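PDB 4L08: hydrolase, isochorismatase family from Pseudomonas putida, which probably hydrolyses the amide of maleamate, releasing maleate and ammonia, and is captured here with maleate in its pocket. Local coordinates for residues V140-T145 with A168-D173; I24-F29 with E53-A58. The protein carries 1 engineered substitution. All blocks are in the same frame, centred on the assembly; numbering follows the deposited sequence.

Interaction 1 (V140-T145 with A168-D173); sequences VVTGAT and ADCCAD. With MAE (maleic acid), chain I.
At Thr145, a chi1 of 64° puts OG1 between the backbone N and the carbonyl carbon, facing maleate, while Thr145 CB lies 3.4 Å from Asp173 OD1. The two side chains cross at a slant, and the Asp173 carboxylate is held through OD2 by Ser147. In Thr142 a chi1 of 59° sets CG2 beside the backbone N, where it meets Cys170 CB at 3.5 Å. Between these ends the backbones run parallel. Gly143 N donates to Cys170 O at 3.2 Å, and Ala172 N donates to Gly143 O at 3.1 Å. The peptide before Thr145 is cis, and Thr145 N gives a nearly linear bond (171°) to MAE O3 at 2.9 Å. Ala149 N, of the engineered residue, also bonds the ligand, consistent with the oxyanion hole of this family. Thr145 OG1 is 3.1 Å from both MAE O3 and MAE O1, and its single proton can serve either carboxylate. A valine in its place has no hydroxyl, and maleate would probably lose its link to this side chain. The two strands are the parallel pair of a beta-alpha-beta crossover connected through helix 146-159, which packs on Val141 and Cys171; helix 45-60 meets Thr142, Cys170 and Ala172, and strand 22-27 flanks 138-144.

Interaction 2 (I24-F29 with E53-A58); sequences IIVVDF and EICDLA. With MAE (maleic acid), chain I.
Ile24 spreads three of its carbons over helix 53-58, and its conformation decides which carbon meets which partner. CG1 lies anti to the backbone N (chi1 151°), and from there it reaches Cys55 SG at 3.9 Å. The other branch, CG2, presses on Ala58 CB at 3.8 Å, one turn further along the helix. CD1, at the end of the longer branch, extends to Ile54 CG2 at a looser 4.3 Å. The isoleucine thus straddles the helix surface formed by Ile54, Cys55 and Ala58.

Cys55 works from the helix side. Its SG stands beside its own backbone N (chi1 -69°) and leans toward the strand, where it touches two residues: Ile24 through CG1 and Val26 through its CG2 methyl, the latter at 3.7 Å. No hydrogen bond crosses between the segments; buried apolar side chains make the whole contact.

Past the strand, the chain turns into the maleate pocket. Asp28 OD2 is 3.0 Å from MAE O4 and forms a salt bridge with Lys116, a pairing that resembles the Asp-Lys part of the catalytic triad known in isochorismatase-like amidases.

Alternation along the strand sends Ile24 and Val26 to the helix, while Ile25 points away from it. Strand 22-27 is inside the parallel sheet, with 65-70 along one edge and 138-144 along the other. The axis of segment 53-58 runs back across that of strand 24-27 at 144°, 9.8 Å away at closest approach; helix 45-60 is itself packed by helix 196-207 through Ile54 and Leu57.

How the interactions relate
The two contacts lie in series along the chain: interaction 2 is complete at residue 58, well before interaction 1 begins at residue 140. In space their centres are about 10 Å apart, because strands 22-27 and 138-144 are neighbours in the six-stranded parallel sheet. Thr142 O with Val27 N (2.7 Å) and Ala144 N with Val27 O (2.9 Å) are probable hydrogen bonds joining them. Helix 45-60 is shared too, touching side chains of both contacts. The C-terminal ends of the two strands open toward the same maleate, which meets Asp28 from interaction 2 and Ala144 and Thr145 from interaction 1; the sheet thereby brings distant parts of the sequence to one pocket.

Interaction 1 (V140-T145 with A168-D173)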
loop_
_atom_site.group_PDB
_atom_site.type_symbol
_atom_site.label_atom_id
_atom_site.label_comp_id
_atom_site.label_asym_id
_atom_site.label_seq_id
_atom_site.Cartn_x
_atom_site.Cartn_y
_atom_site.Cartn_z
ATOM N N VAL A 140 3.243 -16.137 -3.604
ATOM C CA VAL A 140 4.622 -15.712 -3.399
ATOM C C VAL A 140 4.899 -14.519 -4.310
ATOM O O VAL A 140 4.816 -14.621 -5.535
ATOM C CB VAL A 140 5.655 -16.878 -3.522
ATOM C CG1 VAL A 140 5.102 -18.032 -4.364
ATOM C CG2 VAL A 140 7.005 -16.396 -4.061
ATOM N N VAL A 141 5.184 -13.380 -3.683
ATOM C CA VAL A 141 5.373 -12.114 -4.385
ATOM C C VAL A 141 6.859 -11.844 -4.587
ATOM O O VAL A 141 7.648 -11.901 -3.644
ATOM C CB VAL A 141 4.706 -10.931 -3.637
ATOM C CG1 VAL A 141 4.848 -9.632 -4.420
ATOM C CG2 VAL A 141 3.234 -11.218 -3.370
ATOM N N THR A 142 7.221 -11.566 -5.836
ATOM C CA THR A 142 8.589 -11.250 -6.232
ATOM C C THR A 142 8.547 -10.003 -7.109
ATOM O O THR A 142 7.494 -9.662 -7.643
ATOM C CB THR A 142 9.209 -12.400 -7.057
ATOM O OG1 THR A 142 8.423 -12.631 -8.235
ATOM C CG2 THR A 142 9.280 -13.690 -6.243
ATOM N N GLY A 143 9.677 -9.321 -7.265
ATOM C CA GLY A 143 9.755 -8.243 -8.246
ATOM C C GLY A 143 10.461 -6.963 -7.846
ATOM O O GLY A 143 11.352 -6.964 -6.997
ATOM N N ALA A 144 10.051 -5.871 -8.484
ATOM C CA ALA A 144 10.615 -4.550 -8.249
ATOM C C ALA A 144 9.520 -3.484 -8.381
ATOM O O ALA A 144 8.630 -3.617 -9.219
ATOM C CB ALA A 144 11.744 -4.279 -9.233
ATOM N N THR A 145 9.563 -2.437 -7.554
ATOM C CA THR A 145 10.552 -2.286 -6.487
ATOM C C THR A 145 9.936 -2.669 -5.148
ATOM O O THR A 145 8.718 -2.577 -4.966
ATOM C CB THR A 145 11.116 -0.854 -6.413
ATOM O OG1 THR A 145 10.068 0.062 -6.077
ATOM C CG2 THR A 145 11.732 -0.439 -7.743
ATOM N N ALA A 168 13.273 -12.487 -0.051
ATOM C CA ALA A 168 14.155 -11.314 -0.113
ATOM C C ALA A 168 15.174 -11.445 -1.245
ATOM O O ALA A 168 15.592 -10.444 -1.835
ATOM C CB ALA A 168 14.857 -11.102 1.222
ATOM N N ASP A 169 15.562 -12.690 -1.526
ATOM C CA ASP A 169 16.329 -13.062 -2.716
ATOM C C ASP A 169 15.786 -12.423 -3.992
ATOM O O ASP A 169 16.546 -12.108 -4.906
ATOM C CB ASP A 169 16.280 -14.585 -2.902
ATOM C CG ASP A 169 17.486 -15.293 -2.322
ATOM O OD1 ASP A 169 17.313 -16.424 -1.816
ATOM O OD2 ASP A 169 18.605 -14.735 -2.382
ATOM N N CYS A 170 14.468 -12.242 -4.039
ATOM C CA CYS A 170 13.765 -11.943 -5.280
ATOM C C CYS A 170 13.289 -10.498 -5.430
ATOM O O CYS A 170 12.673 -10.153 -6.440
ATOM C CB CYS A 170 12.586 -12.902 -5.436
ATOM S SG CYS A 170 13.068 -14.641 -5.550
ATOM N N CYS A 171 13.585 -9.661 -4.438
ATOM C CA CYS A 171 13.147 -8.268 -4.448
ATOM C C CYS A 171 14.290 -7.300 -4.708
ATOM O O CYS A 171 15.334 -7.368 -4.063
ATOM C CB CYS A 171 12.453 -7.917 -3.136
ATOM S SG CYS A 171 10.991 -8.924 -2.817
ATOM N N ALA A 172 14.071 -6.396 -5.657
ATOM C CA ALA A 172 15.060 -5.395 -6.021
ATOM C C ALA A 172 14.507 -3.989 -5.817
ATOM O O ALA A 172 13.337 -3.724 -6.110
ATOM C CB ALA A 172 15.489 -5.585 -7.468
ATOM N N ASP A 173 15.354 -3.099 -5.306
ATOM C CA ASP A 173 15.013 -1.687 -5.170
ATOM C C ASP A 173 16.194 -0.832 -5.616
ATOM O O ASP A 173 17.293 -1.347 -5.838
ATOM C CB ASP A 173 14.630 -1.355 -3.722
ATOM C CG ASP A 173 13.541 -0.284 -3.623
ATOM O OD1 ASP A 173 13.465 0.613 -4.494
ATOM O OD2 ASP A 173 12.756 -0.343 -2.653
HETATM C C1 MAE I . 7.381 2.458 -7.670
HETATM O O1 MAE I . 8.614 2.417 -7.428
HETATM O O2 MAE I . 6.517 2.611 -6.771
HETATM C C2 MAE I . 6.918 2.331 -9.070
HETATM C C3 MAE I . 6.941 1.195 -9.772
HETATM C C4 MAE I . 7.435 -0.111 -9.281
HETATM O O3 MAE I . 7.801 -0.263 -8.095
HETATM O O4 MAE I . 7.474 -1.062 -10.092
#

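Interaction 2 (I24-F29 with E53-A58)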
loop_
_atom_site.group_PDB
_atom_site.type_symbol
_atom_site.label_atom_id
_atom_site.label_comp_id
_atom_site.label_asym_id
_atom_site.label_seq_id
_atom_site.Cartn_x
_atom_site.Cartn_y
_atom_site.Cartn_z
ATOM N N ILE A 24 2.601 -17.757 -8.118
ATOM C CA ILE A 24 3.716 -16.820 -8.054
ATOM C C ILE A 24 3.395 -15.563 -8.856
ATOM O O ILE A 24 2.984 -15.640 -10.016
ATOM C CB ILE A 24 5.074 -17.472 -8.440
ATOM C CG1 ILE A 24 6.043 -16.451 -9.042
ATOM C CG2 ILE A 24 4.882 -18.635 -9.393
ATOM C CD1 ILE A 24 6.797 -15.638 -8.014
ATOM N N ILE A 25 3.559 -14.412 -8.206
ATOM C CA ILE A 25 3.323 -13.118 -8.834
ATOM C C ILE A 25 4.642 -12.386 -9.022
ATOM O O ILE A 25 5.325 -12.056 -8.050
ATOM C CB ILE A 25 2.375 -12.236 -8.000
ATOM C CG1 ILE A 25 1.073 -12.983 -7.700
ATOM C CG2 ILE A 25 2.105 -10.918 -8.720
ATOM C CD1 ILE A 25 0.292 -12.397 -6.544
ATOM N N VAL A 26 4.992 -12.136 -10.279
ATOM C CA VAL A 26 6.219 -11.418 -10.607
ATOM C C VAL A 26 5.875 -9.966 -10.920
ATOM O O VAL A 26 5.251 -9.666 -11.945
ATOM C CB VAL A 26 6.968 -12.079 -11.782
ATOM C CG1 VAL A 26 8.348 -11.463 -11.953
ATOM C CG2 VAL A 26 7.087 -13.580 -11.558
ATOM N N VAL A 27 6.282 -9.070 -10.027
ATOM C CA VAL A 27 5.858 -7.674 -10.094
ATOM C C VAL A 27 6.859 -6.783 -10.823
ATOM O O VAL A 27 8.002 -6.621 -10.381
ATOM C CB VAL A 27 5.564 -7.091 -8.691
ATOM C CG1 VAL A 27 4.857 -5.754 -8.821
ATOM C CG2 VAL A 27 4.698 -8.044 -7.876
ATOM N N ASP A 28 6.408 -6.220 -11.944
ATOM C CA ASP A 28 7.153 -5.207 -12.702
ATOM C C ASP A 28 8.635 -5.517 -12.927
ATOM O O ASP A 28 9.500 -4.668 -12.696
ATOM C CB ASP A 28 7.000 -3.823 -12.052
ATOM C CG ASP A 28 5.570 -3.301 -12.095
ATOM O OD1 ASP A 28 4.864 -3.526 -13.104
ATOM O OD2 ASP A 28 5.155 -2.651 -11.113
ATOM N N PHE A 29 8.920 -6.737 -13.370
ATOM C CA PHE A 29 10.256 -7.081 -13.844
ATOM C C PHE A 29 10.351 -6.845 -15.351
ATOM O O PHE A 29 10.825 -7.703 -16.102
ATOM C CB PHE A 29 10.621 -8.529 -13.495
ATOM C CG PHE A 29 11.394 -8.677 -12.211
ATOM C CD1 PHE A 29 12.186 -7.639 -11.727
ATOM C CD2 PHE A 29 11.361 -9.872 -11.504
ATOM C CE1 PHE A 29 12.905 -7.782 -10.550
ATOM C CE2 PHE A 29 12.081 -10.022 -10.327
ATOM C CZ PHE A 29 12.853 -8.977 -9.848
ATOM N N GLU A 53 14.243 -19.472 -11.283
ATOM C CA GLU A 53 14.228 -20.807 -10.670
ATOM C C GLU A 53 12.862 -21.151 -10.079
ATOM O O GLU A 53 12.353 -22.254 -10.290
ATOM C CB GLU A 53 15.327 -20.938 -9.606
ATOM C CG GLU A 53 16.721 -21.169 -10.177
ATOM C CD GLU A 53 17.847 -20.705 -9.258
ATOM O OE1 GLU A 53 17.588 -19.914 -8.321
ATOM O OE2 GLU A 53 19.008 -21.125 -9.484
ATOM N N ILE A 54 12.277 -20.194 -9.356
ATOM C CA ILE A 54 10.946 -20.340 -8.755
ATOM C C ILE A 54 9.867 -20.551 -9.821
ATOM O O ILE A 54 9.069 -21.486 -9.725
ATOM C CB ILE A 54 10.577 -19.123 -7.873
ATOM C CG1 ILE A 54 11.520 -19.023 -6.675
ATOM C CG2 ILE A 54 9.130 -19.209 -7.397
ATOM C CD1 ILE A 54 11.427 -17.709 -5.930
ATOM N N CYS A 55 9.860 -19.686 -10.833
ATOM C CA CYS A 55 8.868 -19.751 -11.908
ATOM C C CYS A 55 8.957 -21.034 -12.727
ATOM O O CYS A 55 7.928 -21.631 -13.054
ATOM C CB CYS A 55 8.983 -18.534 -12.822
ATOM S SG CYS A 55 8.474 -17.001 -12.021
ATOM N N ASP A 56 10.183 -21.453 -13.044
ATOM C CA ASP A 56 10.413 -22.692 -13.792
ATOM C C ASP A 56 9.946 -23.922 -13.011
ATOM O O ASP A 56 9.488 -24.900 -13.606
ATOM C CB ASP A 56 11.887 -22.830 -14.194
ATOM C CG ASP A 56 12.273 -21.923 -15.370
ATOM O OD1 ASP A 56 11.574 -20.918 -15.641
ATOM O OD2 ASP A 56 13.296 -22.219 -16.028
ATOM N N LEU A 57 10.048 -23.861 -11.682
ATOM C CA LEU A 57 9.550 -24.932 -10.824
ATOM C C LEU A 57 8.026 -24.966 -10.864
ATOM O O LEU A 57 7.432 -26.014 -11.113
ATOM C CB LEU A 57 10.026 -24.747 -9.378
ATOM C CG LEU A 57 10.488 -25.956 -8.549
ATOM C CD1 LEU A 57 10.449 -25.623 -7.064
ATOM C CD2 LEU A 57 9.690 -27.225 -8.820
ATOM N N ALA A 58 7.407 -23.811 -10.627
ATOM C CA ALA A 58 5.954 -23.700 -10.530
ATOM C C ALA A 58 5.238 -24.059 -11.836
ATOM O O ALA A 58 4.157 -24.654 -11.814
ATOM C CB ALA A 58 5.562 -22.306 -10.067
HETATM C C1 MAE I . 7.381 2.458 -7.670
HETATM O O1 MAE I . 8.614 2.417 -7.428
HETATM O O2 MAE I . 6.517 2.611 -6.771
HETATM C C2 MAE I . 6.918 2.331 -9.070
HETATM C C3 MAE I . 6.941 1.195 -9.772
HETATM C C4 MAE I . 7.435 -0.111 -9.281
HETATM O O3 MAE I . 7.801 -0.263 -8.095
HETATM O O4 MAE I . 7.474 -1.062 -10.092
#